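Extrinsic protein in photosystem II (Chaetoceros gracilis, PDB 4K7B) is an extrinsic subunit of diatom photosystem II that probably docks on the lumenal side of the complex and supports oxygen evolution. Local coordinates at residues A12-G17 / L44-Y50; R19-L23 / E37-F42; F32-A36 / I67-I71; A60-T64 / Y86-N90. One frame throughout, in Å; residues are numbered along the deposited sequence.

Interaction 1: residues A12-G17 / L44-Y50; sequences ARGLYG and LFNSGAY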
loop_
_atom_site.group_PDB
_atom_site.type_symbol
_atom_site.label_atom_id
_atom_site.label_comp_id
_atom_site.label_asym_id
_atom_site.label_seq_id
_atom_site.Cartn_x
_atom_site.Cartn_y
_atom_site.Cartn_z
ATOM N N ALA A 12 -10.368 -2.454 8.719
ATOM C CA ALA A 12 -9.746 -1.516 7.788
ATOM C C ALA A 12 -8.242 -1.786 7.629
ATOM O O ALA A 12 -7.717 -1.823 6.505
ATOM C CB ALA A 12 -10.002 -0.087 8.231
ATOM N N ARG A 13 -7.555 -2.002 8.746
ATOM C CA ARG A 13 -6.122 -2.255 8.700
ATOM C C ARG A 13 -5.820 -3.533 7.925
ATOM O O ARG A 13 -4.911 -3.585 7.096
ATOM C CB ARG A 13 -5.554 -2.289 10.128
ATOM C CG ARG A 13 -4.113 -2.722 10.250
ATOM C CD ARG A 13 -3.577 -2.427 11.664
ATOM N NE ARG A 13 -3.520 -0.987 11.896
ATOM C CZ ARG A 13 -2.513 -0.210 11.512
ATOM N NH1 ARG A 13 -1.459 -0.742 10.900
ATOM N NH2 ARG A 13 -2.547 1.098 11.753
ATOM N N GLY A 14 -6.612 -4.590 8.186
ATOM C CA GLY A 14 -6.440 -5.861 7.516
ATOM C C GLY A 14 -6.724 -5.769 6.028
ATOM O O GLY A 14 -5.847 -6.018 5.200
ATOM N N LEU A 15 -7.954 -5.403 5.680
ATOM C CA LEU A 15 -8.367 -5.449 4.280
ATOM C C LEU A 15 -7.620 -4.417 3.428
ATOM O O LEU A 15 -7.029 -4.758 2.375
ATOM C CB LEU A 15 -9.877 -5.256 4.164
ATOM C CG LEU A 15 -10.725 -6.390 4.744
ATOM C CD1 LEU A 15 -12.196 -5.996 4.725
ATOM C CD2 LEU A 15 -10.484 -7.672 3.952
ATOM N N TYR A 16 -7.590 -3.171 3.900
ATOM C CA TYR A 16 -6.997 -2.124 3.068
ATOM C C TYR A 16 -5.476 -2.167 3.170
ATOM O O TYR A 16 -4.777 -1.948 2.172
ATOM C CB TYR A 16 -7.571 -0.746 3.411
ATOM C CG TYR A 16 -9.059 -0.730 3.193
ATOM C CD1 TYR A 16 -9.589 -1.003 1.930
ATOM C CD2 TYR A 16 -9.941 -0.489 4.240
ATOM C CE1 TYR A 16 -10.949 -1.030 1.721
ATOM C CE2 TYR A 16 -11.305 -0.517 4.040
ATOM C CZ TYR A 16 -11.799 -0.784 2.778
ATOM O OH TYR A 16 -13.149 -0.808 2.563
ATOM N N GLY A 17 -4.958 -2.473 4.361
ATOM C CA GLY A 17 -3.532 -2.656 4.486
ATOM C C GLY A 17 -3.052 -3.762 3.564
ATOM O O GLY A 17 -1.994 -3.625 2.949
ATOM N N LEU A 44 -9.348 4.572 2.611
ATOM C CA LEU A 44 -10.091 3.824 3.614
ATOM C C LEU A 44 -9.185 3.224 4.691
ATOM O O LEU A 44 -9.613 3.047 5.835
ATOM C CB LEU A 44 -10.955 2.762 2.939
ATOM C CG LEU A 44 -12.033 3.388 2.054
ATOM C CD1 LEU A 44 -12.746 2.326 1.234
ATOM C CD2 LEU A 44 -13.006 4.204 2.879
ATOM N N PHE A 45 -7.928 2.936 4.348
ATOM C CA PHE A 45 -6.953 2.626 5.385
ATOM C C PHE A 45 -6.762 3.838 6.269
ATOM O O PHE A 45 -6.812 3.757 7.481
ATOM C CB PHE A 45 -5.586 2.212 4.835
ATOM C CG PHE A 45 -4.593 1.882 5.925
ATOM C CD1 PHE A 45 -4.483 0.583 6.410
ATOM C CD2 PHE A 45 -3.805 2.880 6.501
ATOM C CE1 PHE A 45 -3.598 0.273 7.428
ATOM C CE2 PHE A 45 -2.920 2.585 7.516
ATOM C CZ PHE A 45 -2.812 1.273 7.998
ATOM N N ASN A 46 -6.499 4.984 5.652
ATOM C CA ASN A 46 -6.204 6.153 6.450
ATOM C C ASN A 46 -7.361 6.556 7.368
ATOM O O ASN A 46 -7.128 6.940 8.515
ATOM C CB ASN A 46 -5.807 7.331 5.546
ATOM C CG ASN A 46 -4.534 7.056 4.761
ATOM O OD1 ASN A 46 -3.786 6.141 5.091
ATOM N ND2 ASN A 46 -4.287 7.854 3.721
ATOM N N SER A 47 -8.598 6.460 6.880
ATOM C CA SER A 47 -9.765 6.840 7.686
ATOM C C SER A 47 -10.182 5.754 8.685
ATOM O O SER A 47 -10.623 6.065 9.790
ATOM C CB SER A 47 -10.965 7.170 6.787
ATOM O OG SER A 47 -10.739 8.336 6.013
ATOM N N GLY A 48 -10.060 4.506 8.282
ATOM C CA GLY A 48 -10.520 3.390 9.105
ATOM C C GLY A 48 -9.541 2.934 10.160
ATOM O O GLY A 48 -9.930 2.516 11.255
ATOM N N ALA A 49 -8.252 2.994 9.837
ATOM C CA ALA A 49 -7.213 2.663 10.808
ATOM C C ALA A 49 -7.049 3.752 11.860
ATOM O O ALA A 49 -6.621 3.470 12.983
ATOM C CB ALA A 49 -5.872 2.409 10.109
ATOM N N TYR A 50 -7.366 4.989 11.482
ATOM C CA TYR A 50 -7.206 6.139 12.359
ATOM C C TYR A 50 -8.489 6.954 12.515
ATOM O O TYR A 50 -8.545 8.115 12.100
ATOM C CB TYR A 50 -6.071 7.047 11.845
ATOM C CG TYR A 50 -4.790 6.290 11.608
ATOM C CD1 TYR A 50 -4.192 5.563 12.634
ATOM C CD2 TYR A 50 -4.192 6.267 10.355
ATOM C CE1 TYR A 50 -3.027 4.855 12.422
ATOM C CE2 TYR A 50 -3.023 5.560 10.138
ATOM C CZ TYR A 50 -2.450 4.845 11.178
ATOM O OH TYR A 50 -1.285 4.139 10.977
HETATM O O HOH W 1 -4.617 1.703 13.575
#

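Interaction 2: residues R19-L23 / E37-F42; sequences RIAAL and EEKNAF. With SO4 (sulfate ion), chain C.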
loop_
_atom_site.group_PDB
_atom_site.type_symbol
_atom_site.label_atom_id
_atom_site.label_comp_id
_atom_site.label_asym_id
_atom_site.label_seq_id
_atom_site.Cartn_x
_atom_site.Cartn_y
_atom_site.Cartn_z
ATOM N N ARG A 19 -4.500 -4.755 0.739
ATOM C CA ARG A 19 -4.540 -4.226 -0.634
ATOM C C ARG A 19 -3.303 -3.382 -0.942
ATOM O O ARG A 19 -2.732 -3.448 -2.045
ATOM C CB ARG A 19 -5.825 -3.430 -0.888
ATOM C CG ARG A 19 -7.055 -4.314 -1.021
ATOM C CD ARG A 19 -8.370 -3.541 -1.154
ATOM N NE ARG A 19 -8.340 -2.531 -2.221
ATOM C CZ ARG A 19 -9.362 -1.727 -2.524
ATOM N NH1 ARG A 19 -10.504 -1.815 -1.850
ATOM N NH2 ARG A 19 -9.249 -0.821 -3.501
ATOM N N ILE A 20 -2.874 -2.592 0.036
ATOM C CA ILE A 20 -1.694 -1.759 -0.157
ATOM C C ILE A 20 -0.403 -2.594 -0.224
ATOM O O ILE A 20 0.443 -2.365 -1.086
ATOM C CB ILE A 20 -1.624 -0.661 0.930
ATOM C CG1 ILE A 20 -2.815 0.289 0.755
ATOM C CG2 ILE A 20 -0.295 0.063 0.890
ATOM C CD1 ILE A 20 -3.106 1.134 1.986
ATOM N N ALA A 21 -0.277 -3.585 0.642
ATOM C CA ALA A 21 0.906 -4.430 0.633
ATOM C C ALA A 21 1.015 -5.212 -0.669
ATOM O O ALA A 21 2.121 -5.481 -1.144
ATOM C CB ALA A 21 0.875 -5.386 1.825
ATOM N N ALA A 22 -0.135 -5.575 -1.238
ATOM C CA ALA A 22 -0.163 -6.361 -2.467
ATOM C C ALA A 22 0.398 -5.593 -3.658
ATOM O O ALA A 22 0.649 -6.190 -4.709
ATOM C CB ALA A 22 -1.587 -6.837 -2.765
ATOM N N LEU A 23 0.572 -4.281 -3.503
ATOM C CA LEU A 23 1.151 -3.465 -4.572
ATOM C C LEU A 23 2.661 -3.641 -4.748
ATOM O O LEU A 23 3.232 -3.012 -5.629
ATOM C CB LEU A 23 0.840 -1.976 -4.358
ATOM C CG LEU A 23 -0.635 -1.620 -4.508
ATOM C CD1 LEU A 23 -0.915 -0.213 -3.997
ATOM C CD2 LEU A 23 -1.059 -1.769 -5.955
ATOM N N GLU A 37 -5.140 2.648 -9.098
ATOM C CA GLU A 37 -6.357 1.873 -9.014
ATOM C C GLU A 37 -6.644 1.477 -7.579
ATOM O O GLU A 37 -7.783 1.131 -7.261
ATOM C CB GLU A 37 -6.281 0.644 -9.927
ATOM C CG GLU A 37 -6.385 1.014 -11.392
ATOM C CD GLU A 37 -6.295 -0.180 -12.316
ATOM O OE1 GLU A 37 -5.663 -1.187 -11.933
ATOM O OE2 GLU A 37 -6.860 -0.107 -13.425
ATOM N N GLU A 38 -5.624 1.509 -6.711
ATOM C CA GLU A 38 -5.903 1.310 -5.263
ATOM C C GLU A 38 -6.093 2.575 -4.367
ATOM O O GLU A 38 -5.995 2.525 -3.105
ATOM C CB GLU A 38 -4.831 0.416 -4.634
ATOM C CG GLU A 38 -4.716 -0.946 -5.272
ATOM C CD GLU A 38 -5.817 -1.900 -4.869
ATOM O OE1 GLU A 38 -5.889 -2.978 -5.480
ATOM O OE2 GLU A 38 -6.599 -1.594 -3.947
ATOM N N LYS A 39 -6.381 3.712 -5.008
ATOM C CA LYS A 39 -6.591 4.975 -4.290
ATOM C C LYS A 39 -7.543 4.804 -3.110
ATOM O O LYS A 39 -7.326 5.325 -2.003
ATOM C CB LYS A 39 -7.148 6.042 -5.236
ATOM C CG LYS A 39 -6.100 6.885 -5.937
ATOM C CD LYS A 39 -6.744 7.853 -6.935
ATOM C CE LYS A 39 -7.910 8.613 -6.320
ATOM N NZ LYS A 39 -8.504 9.595 -7.288
ATOM N N ASN A 40 -8.628 4.069 -3.355
ATOM C CA ASN A 40 -9.612 3.869 -2.299
ATOM C C ASN A 40 -9.065 3.091 -1.108
ATOM O O ASN A 40 -9.494 3.314 0.021
ATOM C CB ASN A 40 -10.891 3.225 -2.831
ATOM C CG ASN A 40 -11.684 4.169 -3.713
ATOM O OD1 ASN A 40 -11.462 5.377 -3.694
ATOM N ND2 ASN A 40 -12.603 3.626 -4.494
ATOM N N ALA A 41 -8.115 2.190 -1.354
ATOM C CA ALA A 41 -7.501 1.444 -0.261
ATOM C C ALA A 41 -6.695 2.406 0.582
ATOM O O ALA A 41 -6.696 2.299 1.820
ATOM C CB ALA A 41 -6.619 0.320 -0.780
ATOM N N PHE A 42 -6.016 3.349 -0.067
ATOM C CA PHE A 42 -5.318 4.367 0.746
ATOM C C PHE A 42 -6.289 5.213 1.582
ATOM O O PHE A 42 -6.075 5.422 2.799
ATOM C CB PHE A 42 -4.465 5.289 -0.131
ATOM C CG PHE A 42 -3.270 4.610 -0.717
ATOM C CD1 PHE A 42 -2.103 4.480 0.023
ATOM C CD2 PHE A 42 -3.322 4.062 -1.991
ATOM C CE1 PHE A 42 -1.003 3.837 -0.501
ATOM C CE2 PHE A 42 -2.226 3.423 -2.523
ATOM C CZ PHE A 42 -1.062 3.306 -1.774
HETATM S S SO4 C . -12.859 -0.160 -4.372
HETATM O O1 SO4 C . -12.923 -0.983 -3.157
HETATM O O2 SO4 C . -13.133 -0.985 -5.547
HETATM O O3 SO4 C . -13.868 0.897 -4.264
HETATM O O4 SO4 C . -11.531 0.444 -4.526
HETATM O O HOH W 2 -4.049 -4.449 -4.199
#

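Interaction 3: residues F32-A36 / I67-I71; sequences FKAIA and IFKAI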
loop_
_atom_site.group_PDB
_atom_site.type_symbol
_atom_site.label_atom_id
_atom_site.label_comp_id
_atom_site.label_asym_id
_atom_site.label_seq_id
_atom_site.Cartn_x
_atom_site.Cartn_y
_atom_site.Cartn_z
ATOM N N PHE A 32 2.423 2.105 -12.272
ATOM C CA PHE A 32 1.787 3.125 -11.448
ATOM C C PHE A 32 0.262 3.069 -11.532
ATOM O O PHE A 32 -0.429 3.423 -10.571
ATOM C CB PHE A 32 2.290 4.520 -11.824
ATOM C CG PHE A 32 3.784 4.674 -11.738
ATOM C CD1 PHE A 32 4.508 4.025 -10.763
ATOM C CD2 PHE A 32 4.462 5.479 -12.641
ATOM C CE1 PHE A 32 5.887 4.167 -10.686
ATOM C CE2 PHE A 32 5.838 5.626 -12.568
ATOM C CZ PHE A 32 6.550 4.969 -11.590
ATOM N N LYS A 33 -0.266 2.619 -12.668
ATOM C CA LYS A 33 -1.710 2.454 -12.825
ATOM C C LYS A 33 -2.313 1.576 -11.722
ATOM O O LYS A 33 -3.389 1.859 -11.216
ATOM C CB LYS A 33 -2.023 1.866 -14.204
ATOM C CG LYS A 33 -3.479 1.507 -14.434
ATOM C CD LYS A 33 -3.633 0.820 -15.781
ATOM C CE LYS A 33 -4.769 -0.173 -15.788
ATOM N NZ LYS A 33 -6.075 0.490 -16.073
ATOM N N ALA A 34 -1.623 0.502 -11.350
ATOM C CA ALA A 34 -2.148 -0.393 -10.313
ATOM C C ALA A 34 -2.291 0.340 -8.967
ATOM O O ALA A 34 -3.273 0.159 -8.187
ATOM C CB ALA A 34 -1.237 -1.609 -10.165
ATOM N N ILE A 35 -1.311 1.204 -8.718
ATOM C CA ILE A 35 -1.297 1.970 -7.486
ATOM C C ILE A 35 -2.460 2.952 -7.519
ATOM O O ILE A 35 -3.222 3.048 -6.559
ATOM C CB ILE A 35 0.026 2.717 -7.289
ATOM C CG1 ILE A 35 1.221 1.762 -7.384
ATOM C CG2 ILE A 35 0.035 3.421 -5.945
ATOM C CD1 ILE A 35 2.562 2.483 -7.282
ATOM N N ALA A 36 -2.615 3.664 -8.627
ATOM C CA ALA A 36 -3.733 4.596 -8.753
ATOM C C ALA A 36 -5.085 3.892 -8.644
ATOM O O ALA A 36 -6.063 4.465 -8.163
ATOM C CB ALA A 36 -3.631 5.354 -10.063
ATOM N N ILE A 67 3.459 9.489 -2.124
ATOM C CA ILE A 67 3.423 8.421 -3.127
ATOM C C ILE A 67 2.913 8.942 -4.472
ATOM O O ILE A 67 3.510 8.676 -5.526
ATOM C CB ILE A 67 2.554 7.236 -2.673
ATOM C CG1 ILE A 67 3.189 6.559 -1.467
ATOM C CG2 ILE A 67 2.352 6.234 -3.820
ATOM C CD1 ILE A 67 2.260 5.577 -0.800
ATOM N N PHE A 68 1.809 9.683 -4.442
ATOM C CA PHE A 68 1.261 10.152 -5.721
ATOM C C PHE A 68 2.070 11.267 -6.427
ATOM O O PHE A 68 2.072 11.347 -7.658
ATOM C CB PHE A 68 -0.244 10.425 -5.594
ATOM C CG PHE A 68 -1.067 9.161 -5.570
ATOM C CD1 PHE A 68 -1.788 8.778 -6.689
ATOM C CD2 PHE A 68 -1.060 8.329 -4.458
ATOM C CE1 PHE A 68 -2.519 7.609 -6.690
ATOM C CE2 PHE A 68 -1.789 7.151 -4.453
ATOM C CZ PHE A 68 -2.521 6.793 -5.577
ATOM N N LYS A 69 2.804 12.066 -5.651
ATOM C CA LYS A 69 3.731 13.068 -6.195
ATOM C C LYS A 69 4.850 12.339 -6.928
ATOM O O LYS A 69 5.251 12.712 -8.053
ATOM C CB LYS A 69 4.311 13.911 -5.052
ATOM C CG LYS A 69 5.299 14.991 -5.469
ATOM C CD LYS A 69 5.720 15.812 -4.255
ATOM C CE LYS A 69 6.575 17.008 -4.638
ATOM N NZ LYS A 69 6.883 17.853 -3.449
ATOM N N ALA A 70 5.337 11.273 -6.296
ATOM C CA ALA A 70 6.368 10.461 -6.932
ATOM C C ALA A 70 5.866 9.786 -8.198
ATOM O O ALA A 70 6.589 9.721 -9.198
ATOM C CB ALA A 70 6.920 9.436 -5.961
ATOM N N ILE A 71 4.636 9.277 -8.159
ATOM C CA ILE A 71 4.031 8.700 -9.350
ATOM C C ILE A 71 3.985 9.716 -10.476
ATOM O O ILE A 71 4.339 9.409 -11.616
ATOM C CB ILE A 71 2.611 8.183 -9.067
ATOM C CG1 ILE A 71 2.683 6.905 -8.235
ATOM C CG2 ILE A 71 1.859 7.936 -10.386
ATOM C CD1 ILE A 71 1.331 6.423 -7.765
#

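Interaction 4: residues A60-T64 / Y86-N90; sequences AIAQT and YMAAN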
loop_
_atom_site.group_PDB
_atom_site.type_symbol
_atom_site.label_atom_id
_atom_site.label_comp_id
_atom_site.label_asym_id
_atom_site.label_seq_id
_atom_site.Cartn_x
_atom_site.Cartn_y
_atom_site.Cartn_z
ATOM N N ALA A 60 -0.617 10.064 7.581
ATOM C CA ALA A 60 -0.899 9.048 6.575
ATOM C C ALA A 60 -1.335 9.671 5.260
ATOM O O ALA A 60 -0.934 9.206 4.188
ATOM C CB ALA A 60 -1.950 8.060 7.095
ATOM N N ILE A 61 -2.154 10.720 5.346
ATOM C CA ILE A 61 -2.584 11.448 4.162
ATOM C C ILE A 61 -1.376 12.104 3.500
ATOM O O ILE A 61 -1.213 12.020 2.282
ATOM C CB ILE A 61 -3.668 12.489 4.522
ATOM C CG1 ILE A 61 -4.991 11.788 4.831
ATOM C CG2 ILE A 61 -3.849 13.512 3.394
ATOM C CD1 ILE A 61 -6.049 12.692 5.440
ATOM N N ALA A 62 -0.502 12.726 4.294
ATOM C CA ALA A 62 0.713 13.304 3.717
ATOM C C ALA A 62 1.605 12.270 3.002
ATOM O O ALA A 62 2.133 12.543 1.911
ATOM C CB ALA A 62 1.505 14.087 4.771
ATOM N N GLN A 63 1.759 11.093 3.603
ATOM C CA GLN A 63 2.589 10.033 3.018
ATOM C C GLN A 63 1.959 9.492 1.735
ATOM O O GLN A 63 2.653 9.142 0.754
ATOM C CB GLN A 63 2.802 8.916 4.049
ATOM C CG GLN A 63 3.638 9.376 5.244
ATOM C CD GLN A 63 3.357 8.594 6.515
ATOM O OE1 GLN A 63 2.584 7.636 6.521
ATOM N NE2 GLN A 63 3.982 9.015 7.610
ATOM N N THR A 64 0.629 9.445 1.736
ATOM C CA THR A 64 -0.113 9.044 0.538
ATOM C C THR A 64 0.121 10.048 -0.598
ATOM O O THR A 64 0.435 9.674 -1.756
ATOM C CB THR A 64 -1.617 8.924 0.842
ATOM O OG1 THR A 64 -1.808 7.942 1.881
ATOM C CG2 THR A 64 -2.397 8.503 -0.399
ATOM N N TYR A 86 5.485 4.844 3.700
ATOM C CA TYR A 86 4.085 4.792 4.100
ATOM C C TYR A 86 3.788 3.488 4.840
ATOM O O TYR A 86 3.170 3.484 5.912
ATOM C CB TYR A 86 3.192 4.925 2.865
ATOM C CG TYR A 86 1.711 4.749 3.111
ATOM C CD1 TYR A 86 0.959 5.755 3.691
ATOM C CD2 TYR A 86 1.061 3.576 2.746
ATOM C CE1 TYR A 86 -0.399 5.604 3.905
ATOM C CE2 TYR A 86 -0.299 3.410 2.964
ATOM C CZ TYR A 86 -1.022 4.432 3.542
ATOM O OH TYR A 86 -2.370 4.294 3.753
ATOM N N MET A 87 4.229 2.374 4.270
ATOM C CA MET A 87 3.998 1.112 4.956
ATOM C C MET A 87 4.674 1.025 6.310
ATOM O O MET A 87 4.054 0.588 7.287
ATOM C CB MET A 87 4.365 -0.061 4.066
ATOM C CG MET A 87 3.299 -0.254 2.996
ATOM S SD MET A 87 3.621 -1.626 1.915
ATOM C CE MET A 87 3.755 -2.971 3.087
ATOM N N ALA A 88 5.930 1.458 6.386
ATOM C CA ALA A 88 6.659 1.373 7.648
ATOM C C ALA A 88 6.019 2.264 8.708
ATOM O O ALA A 88 5.859 1.853 9.860
ATOM C CB ALA A 88 8.111 1.753 7.445
ATOM N N ALA A 89 5.634 3.473 8.313
ATOM C CA ALA A 89 5.090 4.434 9.270
ATOM C C ALA A 89 3.729 4.003 9.793
ATOM O O ALA A 89 3.318 4.398 10.882
ATOM C CB ALA A 89 5.000 5.820 8.638
ATOM N N ASN A 90 3.030 3.194 9.013
ATOM C CA ASN A 90 1.677 2.802 9.373
ATOM C C ASN A 90 1.529 1.351 9.814
ATOM O O ASN A 90 0.414 0.857 9.985
ATOM C CB ASN A 90 0.725 3.151 8.235
ATOM C CG ASN A 90 0.567 4.642 8.092
ATOM O OD1 ASN A 90 -0.073 5.276 8.922
ATOM N ND2 ASN A 90 1.216 5.217 7.089
#

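Interaction 1: residues A12-G17 / L44-Y50
The ring of Tyr-16 lies with one face over the side chain of Leu-44: Leu-44 CB sits 3.6 Å from the ring centroid, close to the normal, a CH-pi contact, while the CD1 methyl reaches past it to the phenol end, 3.4 Å from Tyr-16 OH. One turn along, Ala-12 meets Gly-48. The methyl CB of Ala-12 rests 3.6 Å from Gly-48 C; a side chain on Gly-48 would collide with it, and its absence is consistent with the antiparallel segments (173°) running with axes only 8.7 Å apart. Phe-45 turns inward, its CG anti to the backbone N (chi1 -179°), and slides the CD1 corner of its ring to 3.7 Å from Gly-17 N. The tip of the ring, CZ, comes over one face of the Arg-13 guanidinium, whose plane stands 76° from the ring. Arg-13 NH2 makes a weak bond to Tyr-50 OH (3.4 Å) and a firmer one to water 1 at 2.8 Å; that water in turn donates a hydrogen bond to Ala-49 O, linking the guanidinium to the last turn of the second helix. Stronger partners for both polar ends lie on Asn-90, whose O takes Arg-13 NH1 and whose OD1 bonds Tyr-50 OH. The contact thus pairs helices 6-21 and 39-49 within the helical bundle, with Asn-46 and Tyr-50 facing helix 54-73 and Phe-45 meeting the chain just beyond helix 76-89.

Interaction 2: residues R19-L23 / E37-F42
Glu-38 OE2 is gripped side-on by two nitrogens of Arg-19: NE at 2.6 Å (149°) and, through a more bent bond, NH2 at 2.8 Å, forming a salt bridge. The carboxylate oxygen lies in the guanidinium plane, yet the two flat groups are turned 69° apart, so NE uses the syn lone pair of OE2 whereas NH2 meets the same atom from above the carboxylate plane. A bend in the glutamate chain at chi2 (-76°) folds the acid back toward the arginine, and its other oxygen, OE1, takes a weak bond from water 2, which also binds Arg-19 O. Ala-41 CB lies over one guanidinium face, 3.6 Å from Arg-19 NE. The outer edge of the group holds a sulfate, probably from the crystallisation liquor: Arg-19 NH2 bonds its O4 at 2.8 Å, NH1 bonds O1, and Asn-40 ND2 joins through O3. Beneath this polar rim the contact is apolar. Ile-20 CG1 stands over the centre of the Phe-42 ring, 4.2 Å from the centroid, and Leu-23 lays its methyls against Glu-38 CG and the CE2 corner of that ring. Tyr-86 of helix 76-89 meets the Phe-42 ring, continuing the apolar layer toward that helix. A leucine in place of Arg-19 would probably leave the Glu-38 carboxylate without its charged mate and the sulfate without two of its donors. The salt bridge joins the end of helix 6-21 to the start of helix 39-49, where Glu-38 is the N-cap residue. The paired arginine would be expected to favour the ionised form of Glu-38, and the sulfate at its edge suggests a patch that attracts anions.

Interaction 3: residues F32-A36 / I67-I71
Ile-71 uses both of its branches against helix 32-37. Its CG2 methyl abuts Phe-32 CB at 3.7 Å, and the two side chains slide past each other in opposite directions, the Phe-32 ring meeting that methyl obliquely. The longer branch runs the other way: with CG1 anti to the carbonyl carbon (chi1 -73°) and the chain extended beyond it, CD1 arrives 3.7 Å from Ile-35 CG2. That same CD1 methyl also lies over the centre of the Phe-68 ring, 4.0 Å above its plane, so the isoleucine is wedged between a neighbour on its own helix and one across the gap. Phe-68 in turn presents its edge to Ala-36 CA, with CE1 at 3.8 Å, while its CZ comes 3.9 Å from Ile-35 O. An alanine at Ile-71 is likely to open a gap beside Phe-32 and Ile-35 and leave the Phe-68 ring freer to shift. In this all-helical protein, of a family related to PsbQ, the short helix 32-37 packs on the long helix 54-73 through apolar side chains, without a hydrogen bond between the two segments, which run roughly antiparallel at a crossing angle of -147° with axes 11.0 Å apart. Such a wide separation is filled by branched and aromatic side chains. Deeper in, Ile-35 CG2 comes within 4.2 Å of Ile-67 CG2, and Phe-42 of helix 39-49 touches both isoleucines. Val-79 of helix 76-89 touches Phe-32 and Ile-35, while Lys-39 lies against Phe-68 and Val-27 of helix 24-29 touches Ile-35.

Interaction 4: residues A60-T64 / Y86-N90
With CG anti to the carbonyl carbon (chi1 -66°) and an extended chain beyond it, Gln-63 carries its amide across to Asn-90, whose own first torsion, in the same well, sets its amide to meet it. Asn-90 ND2 donates to Gln-63 OE1 at 2.8 Å; the acceptor is approached nearly end-on, at a C=O...donor angle of 165°, though the bond is bent at the N-H and the amide planes lie 65° apart. The same ND2 also bonds Tyr-86 O at 2.9 Å, one turn back, so the amide is pinned to the end of its own helix while it bridges to the next. Ala-89 CB packs 3.5 Å from Gln-63 NE2. The ring of Tyr-86 presents its edge to Gln-63 CB and to Ala-60 O, with CE1 3.4 Å from Thr-64 OG1. That hydroxyl donates to Ala-60 O, which also accepts Thr-64 N from the opposite face of its carbonyl plane. Asn-46 of helix 39-49 bonds both Thr-64 OG1 and Tyr-86 OH, and the oxygen of the Asn-90 amide is engaged by Tyr-50. Helices 54-73 and 76-89 are thereby joined alongside helix 39-49, with Ile-20 of helix 6-21 also touching Tyr-86.

How the interactions relate
Interactions 1 and 2 hold the same pair, helices 6-21 and 39-49, at successive levels, and touch where Phe-45 CB meets Ile-20 CD1. Interactions 3 and 4 share helix 54-73 but give it different partners. All four are partly buried; interaction 2 lies nearest the centre of the chain, about 5 Å between centres, yet carries a charged, sulfate-bound rim. Interaction 3 is the one with no polar bond across it and lies farthest from interaction 1 (centres about 18 Å apart), whereas interactions 1 and 4 mix packing with polar side chains and meet at Asn-90, which serves Arg-13, Tyr-50 and Gln-63. Phe-42 of interaction 2 touches Tyr-86 of interaction 4 and Ile-67 of interaction 3.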